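Local coordinates for ALKF (PDB 3ZBO), which is of unknown cellular function but shows affinity for branched DNA structures and is related to the HEAT-like repeat DNA glycosylases, at residues 83-88 / 116-121; 104-109 / 131-136. All blocks are in the same frame, centred on the assembly; numbering follows the deposited sequence.

Interaction 1 of 2, residues 83-88 / 116-121; sequences MSESDF and QDVADK
Lys121 NZ donates to Glu85 OE2 over 2.8 Å, a salt bridge made to the syn lone pair of that carboxylate oxygen, the side facing OE1. Glu85 OE1 lies farther from the amine, 3.5 Å from Lys121 NZ, so one oxygen carries the bond. The two long side chains cross at about a right angle, and the lysine brings its methylenes along: Lys121 CD sits 3.2 Å from Glu85 OE2, against the same oxygen that takes the amine. With CG anti to the backbone N (chi1 178°) and the rest extended, Glu85 reaches toward helix 115-124. On the way it slides past Val118, running in the opposite direction, and Glu85 CG touches Val118 CG2 at 4.0 Å. This joins the first turn of helix 85-94 to helix 115-124 in a mainly helical fold, probably HEAT-like as in the related glycosylases. The start of helix 85-94 is closed by a capping box, with Ser84 at the N-cap: Asp87 N donates to Ser84 OG over 3.0 Å, while Ser84 N reaches Asp87 OD2, coming in from above the carboxylate plane. The other carboxylate oxygen, Asp87 OD1, forms a salt bridge with Arg90. Lys121 is exposed and Val118 buried.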
loop_
_atom_site.group_PDB
_atom_site.type_symbol
_atom_site.label_atom_id
_atom_site.label_comp_id
_atom_site.label_asym_id
_atom_site.label_seq_id
_atom_site.Cartn_x
_atom_site.Cartn_y
_atom_site.Cartn_z
ATOM N N MET A 83 1.270 -5.319 16.887
ATOM C CA MET A 83 -0.155 -5.187 16.543
ATOM C C MET A 83 -0.711 -6.565 16.240
ATOM O O MET A 83 -0.068 -7.382 15.547
ATOM C CB MET A 83 -0.273 -4.245 15.293
ATOM C CG MET A 83 -0.116 -2.774 15.650
ATOM S SD MET A 83 -0.141 -1.768 14.176
ATOM C CE MET A 83 -1.851 -1.929 13.665
ATOM N N SER A 84 -1.935 -6.818 16.715
ATOM C CA SER A 84 -2.614 -8.063 16.457
ATOM C C SER A 84 -3.446 -8.005 15.159
ATOM O O SER A 84 -3.673 -6.891 14.578
ATOM C CB SER A 84 -3.616 -8.322 17.606
ATOM O OG SER A 84 -4.563 -7.288 17.607
ATOM N N GLU A 85 -3.959 -9.157 14.736
ATOM C CA GLU A 85 -4.913 -9.179 13.649
ATOM C C GLU A 85 -6.095 -8.230 13.935
ATOM O O GLU A 85 -6.574 -7.504 13.032
ATOM C CB GLU A 85 -5.372 -10.652 13.341
ATOM C CG GLU A 85 -6.385 -10.691 12.277
ATOM C CD GLU A 85 -6.676 -12.140 11.825
ATOM O OE1 GLU A 85 -5.893 -13.048 12.207
ATOM O OE2 GLU A 85 -7.641 -12.331 11.097
ATOM N N SER A 86 -6.645 -8.227 15.197
ATOM C CA SER A 86 -7.776 -7.402 15.518
ATOM C C SER A 86 -7.386 -5.918 15.311
ATOM O O SER A 86 -8.204 -5.158 14.850
ATOM C CB SER A 86 -8.239 -7.698 17.001
ATOM O OG SER A 86 -9.206 -6.731 17.338
ATOM N N ASP A 87 -6.137 -5.563 15.650
ATOM C CA ASP A 87 -5.705 -4.187 15.504
ATOM C C ASP A 87 -5.711 -3.815 14.013
ATOM O O ASP A 87 -6.188 -2.727 13.643
ATOM C CB ASP A 87 -4.304 -3.959 16.027
ATOM C CG ASP A 87 -4.190 -4.103 17.581
ATOM O OD1 ASP A 87 -5.191 -3.798 18.283
ATOM O OD2 ASP A 87 -3.078 -4.511 18.061
ATOM N N PHE A 88 -5.112 -4.694 13.196
ATOM C CA PHE A 88 -5.132 -4.392 11.745
ATOM C C PHE A 88 -6.521 -4.340 11.181
ATOM O O PHE A 88 -6.787 -3.465 10.302
ATOM C CB PHE A 88 -4.277 -5.398 10.996
ATOM C CG PHE A 88 -2.806 -5.096 11.105
ATOM C CD1 PHE A 88 -2.257 -3.988 10.387
ATOM C CD2 PHE A 88 -2.002 -5.890 11.844
ATOM C CE1 PHE A 88 -0.855 -3.682 10.579
ATOM C CE2 PHE A 88 -0.599 -5.586 12.031
ATOM C CZ PHE A 88 -0.049 -4.449 11.363
ATOM N N GLN A 116 1.233 -12.192 5.774
ATOM C CA GLN A 116 0.561 -12.992 4.782
ATOM C C GLN A 116 -0.778 -13.537 5.287
ATOM O O GLN A 116 -1.746 -13.586 4.519
ATOM C CB GLN A 116 1.438 -14.192 4.283
ATOM C CG GLN A 116 2.665 -13.728 3.483
ATOM C CD GLN A 116 3.415 -14.907 2.903
ATOM O OE1 GLN A 116 2.823 -15.829 2.277
ATOM N NE2 GLN A 116 4.766 -14.773 3.021
ATOM N N ASP A 117 -0.861 -13.904 6.569
ATOM C CA ASP A 117 -2.135 -14.470 7.043
ATOM C C ASP A 117 -3.262 -13.430 6.939
ATOM O O ASP A 117 -4.373 -13.700 6.465
ATOM C CB ASP A 117 -1.956 -14.889 8.469
ATOM C CG ASP A 117 -1.160 -16.194 8.582
ATOM O OD1 ASP A 117 -1.017 -16.927 7.538
ATOM O OD2 ASP A 117 -0.697 -16.466 9.705
ATOM N N VAL A 118 -2.981 -12.175 7.379
ATOM C CA VAL A 118 -3.967 -11.128 7.358
ATOM C C VAL A 118 -4.235 -10.685 5.895
ATOM O O VAL A 118 -5.393 -10.580 5.477
ATOM C CB VAL A 118 -3.526 -9.939 8.162
ATOM C CG1 VAL A 118 -4.583 -8.795 8.027
ATOM C CG2 VAL A 118 -3.385 -10.343 9.638
ATOM N N ALA A 119 -3.184 -10.518 5.116
ATOM C CA ALA A 119 -3.425 -10.121 3.703
ATOM C C ALA A 119 -4.231 -11.129 2.937
ATOM O O ALA A 119 -5.073 -10.790 2.120
ATOM C CB ALA A 119 -2.051 -9.919 2.991
ATOM N N ASP A 120 -3.965 -12.405 3.176
ATOM C CA ASP A 120 -4.798 -13.461 2.540
ATOM C C ASP A 120 -6.293 -13.381 2.886
ATOM O O ASP A 120 -7.190 -13.498 1.985
ATOM C CB ASP A 120 -4.298 -14.859 2.875
ATOM C CG ASP A 120 -2.919 -15.166 2.309
ATOM O OD1 ASP A 120 -2.473 -14.495 1.315
ATOM O OD2 ASP A 120 -2.327 -16.159 2.780
ATOM N N LYS A 121 -6.582 -13.120 4.172
ATOM C CA LYS A 121 -7.950 -12.938 4.559
ATOM C C LYS A 121 -8.538 -11.752 3.865
ATOM O O LYS A 121 -9.692 -11.739 3.398
ATOM C CB LYS A 121 -8.080 -12.768 6.080
ATOM C CG LYS A 121 -7.819 -14.092 6.774
ATOM C CD LYS A 121 -8.044 -13.857 8.290
ATOM C CE LYS A 121 -7.513 -15.077 9.048
ATOM N NZ LYS A 121 -8.173 -14.977 10.452
#

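Interaction 2 of 2, residues 104-109 / 131-136; sequences VVAVTL and MSAGWS
Ala106 packs its methyl group against helix 128-144, with CB 3.4 Å from Ala133 O and 3.8 Å from Ser136 CB. The methyl therefore rests on a carbonyl of the backbone and on the side chain nearly one turn further on, and the alanine side chains face each other, Ala106 CB to Ala133 CB at 4.4 Å. Small residues let the backbones close in here: the CA atoms of Ala106 and Ala133 are 5.0 Å apart. Ser136 turns its hydroxyl back along its own helix (chi1 -64°), and Ser136 OG donates to Ser132 O over 2.7 Å from above the carbonyl plane. Ser136 N bonds to the same oxygen from the opposite face; Ser132 O thus takes two donors, and the buried hydroxyl finds its acceptor within its own helix. Away from this tight spot the contact is looser, though still buried: Val105 and Leu109 stay beyond contact distance of 131-136, and both pack on Trp122 of helix 115-124. No hydrogen bond crosses between the segments. Only Met131, which takes no part in the contact, is partly exposed, and its side chain touches Pro170 and Thr173. Close packing of two helices through small residues, here deep in the chain, is consistent with the HEAT-like helical fold of the related AlkD-like proteins.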
loop_
_atom_site.group_PDB
_atom_site.type_symbol
_atom_site.label_atom_id
_atom_site.label_comp_id
_atom_site.label_asym_id
_atom_site.label_seq_id
_atom_site.Cartn_x
_atom_site.Cartn_y
_atom_site.Cartn_z
ATOM N N VAL A 104 -0.666 3.040 3.786
ATOM C CA VAL A 104 -0.595 3.197 5.259
ATOM C C VAL A 104 -0.885 1.843 5.930
ATOM O O VAL A 104 0.051 1.189 6.418
ATOM C CB VAL A 104 -1.590 4.224 5.775
ATOM C CG1 VAL A 104 -1.458 4.317 7.325
ATOM C CG2 VAL A 104 -1.311 5.572 5.164
ATOM N N VAL A 105 -2.093 1.281 5.812
ATOM C CA VAL A 105 -2.349 0.030 6.475
ATOM C C VAL A 105 -1.569 -1.124 5.864
ATOM O O VAL A 105 -0.977 -1.907 6.610
ATOM C CB VAL A 105 -3.867 -0.234 6.420
ATOM C CG1 VAL A 105 -4.171 -1.529 7.232
ATOM C CG2 VAL A 105 -4.682 0.944 7.085
ATOM N N ALA A 106 -1.544 -1.259 4.524
ATOM C CA ALA A 106 -0.808 -2.406 3.926
ATOM C C ALA A 106 0.693 -2.280 4.249
ATOM O O ALA A 106 1.359 -3.330 4.379
ATOM C CB ALA A 106 -1.007 -2.372 2.416
ATOM N N VAL A 107 1.239 -1.048 4.307
ATOM C CA VAL A 107 2.682 -0.949 4.526
ATOM C C VAL A 107 2.947 -1.289 6.021
ATOM O O VAL A 107 3.911 -2.056 6.269
ATOM C CB VAL A 107 3.152 0.455 4.178
ATOM C CG1 VAL A 107 4.655 0.590 4.496
ATOM C CG2 VAL A 107 2.917 0.845 2.725
ATOM N N THR A 108 2.147 -0.784 6.951
ATOM C CA THR A 108 2.322 -1.173 8.355
ATOM C C THR A 108 2.192 -2.702 8.500
ATOM O O THR A 108 2.995 -3.349 9.112
ATOM C CB THR A 108 1.296 -0.471 9.150
ATOM O OG1 THR A 108 1.502 0.951 9.004
ATOM C CG2 THR A 108 1.461 -0.782 10.643
ATOM N N LEU A 109 1.200 -3.263 7.800
ATOM C CA LEU A 109 1.036 -4.756 7.833
ATOM C C LEU A 109 2.246 -5.507 7.306
ATOM O O LEU A 109 2.635 -6.553 7.860
ATOM C CB LEU A 109 -0.265 -5.162 7.100
ATOM C CG LEU A 109 -0.580 -6.687 7.034
ATOM C CD1 LEU A 109 -0.800 -7.199 8.512
ATOM C CD2 LEU A 109 -1.802 -6.935 6.197
ATOM N N MET A 131 -9.400 -5.751 -0.053
ATOM C CA MET A 131 -8.653 -6.551 -1.018
ATOM C C MET A 131 -7.494 -5.732 -1.564
ATOM O O MET A 131 -6.440 -6.297 -1.783
ATOM C CB MET A 131 -9.541 -6.984 -2.219
ATOM C CG MET A 131 -10.613 -7.954 -1.627
ATOM S SD MET A 131 -11.574 -8.731 -2.979
ATOM C CE MET A 131 -12.451 -7.348 -3.725
ATOM N N SER A 132 -7.736 -4.449 -1.850
ATOM C CA SER A 132 -6.608 -3.592 -2.342
ATOM C C SER A 132 -5.454 -3.608 -1.331
ATOM O O SER A 132 -4.278 -3.703 -1.733
ATOM C CB SER A 132 -7.115 -2.153 -2.524
ATOM O OG SER A 132 -6.091 -1.423 -3.191
ATOM N N ALA A 133 -5.758 -3.525 -0.039
ATOM C CA ALA A 133 -4.698 -3.551 0.981
ATOM C C ALA A 133 -4.004 -4.910 0.993
ATOM O O ALA A 133 -2.766 -4.936 1.147
ATOM C CB ALA A 133 -5.277 -3.266 2.387
ATOM N N GLY A 134 -4.759 -6.021 0.792
ATOM C CA GLY A 134 -4.107 -7.302 0.884
ATOM C C GLY A 134 -3.156 -7.495 -0.321
ATOM O O GLY A 134 -2.023 -7.952 -0.091
ATOM N N TRP A 135 -3.575 -7.151 -1.552
ATOM C CA TRP A 135 -2.653 -7.235 -2.763
ATOM C C TRP A 135 -1.515 -6.289 -2.559
ATOM O O TRP A 135 -0.360 -6.665 -2.866
ATOM C CB TRP A 135 -3.439 -6.908 -4.017
ATOM C CG TRP A 135 -4.430 -8.019 -4.373
ATOM C CD1 TRP A 135 -5.788 -8.015 -4.284
ATOM C CD2 TRP A 135 -4.073 -9.290 -4.991
ATOM N NE1 TRP A 135 -6.304 -9.224 -4.732
ATOM C CE2 TRP A 135 -5.268 -10.001 -5.192
ATOM C CE3 TRP A 135 -2.842 -9.868 -5.398
ATOM C CZ2 TRP A 135 -5.315 -11.283 -5.783
ATOM C CZ3 TRP A 135 -2.852 -11.118 -5.976
ATOM C CH2 TRP A 135 -4.071 -11.851 -6.182
ATOM N N SER A 136 -1.794 -5.064 -2.043
ATOM C CA SER A 136 -0.702 -4.097 -1.840
ATOM C C SER A 136 0.345 -4.659 -0.838
ATOM O O SER A 136 1.529 -4.510 -1.090
ATOM C CB SER A 136 -1.225 -2.762 -1.319
ATOM O OG SER A 136 -2.104 -2.135 -2.322
#

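In the fold
Along the chain the segments alternate: 83-88, 104-109, 116-121, 131-136, each on its own helix, so the two interactions interlock four consecutive helices from 85-94 to 128-144. Each skips one helix, joining a helix to the next but one. Their centres lie about 10 Å apart; interaction 2 is about 5 Å from the centre of the chain and interaction 1 about 14 Å, nearer the surface. They touch directly: Phe88 CE1 is 3.7 Å from Thr108 CG2, Val118 CG1 is 3.8 Å from Leu109 CD2, and Ala119 CB meets Gly134 O. Contact between next-but-one helices at two depths ties neighbouring helices into a layered array, as expected of a HEAT-like fold.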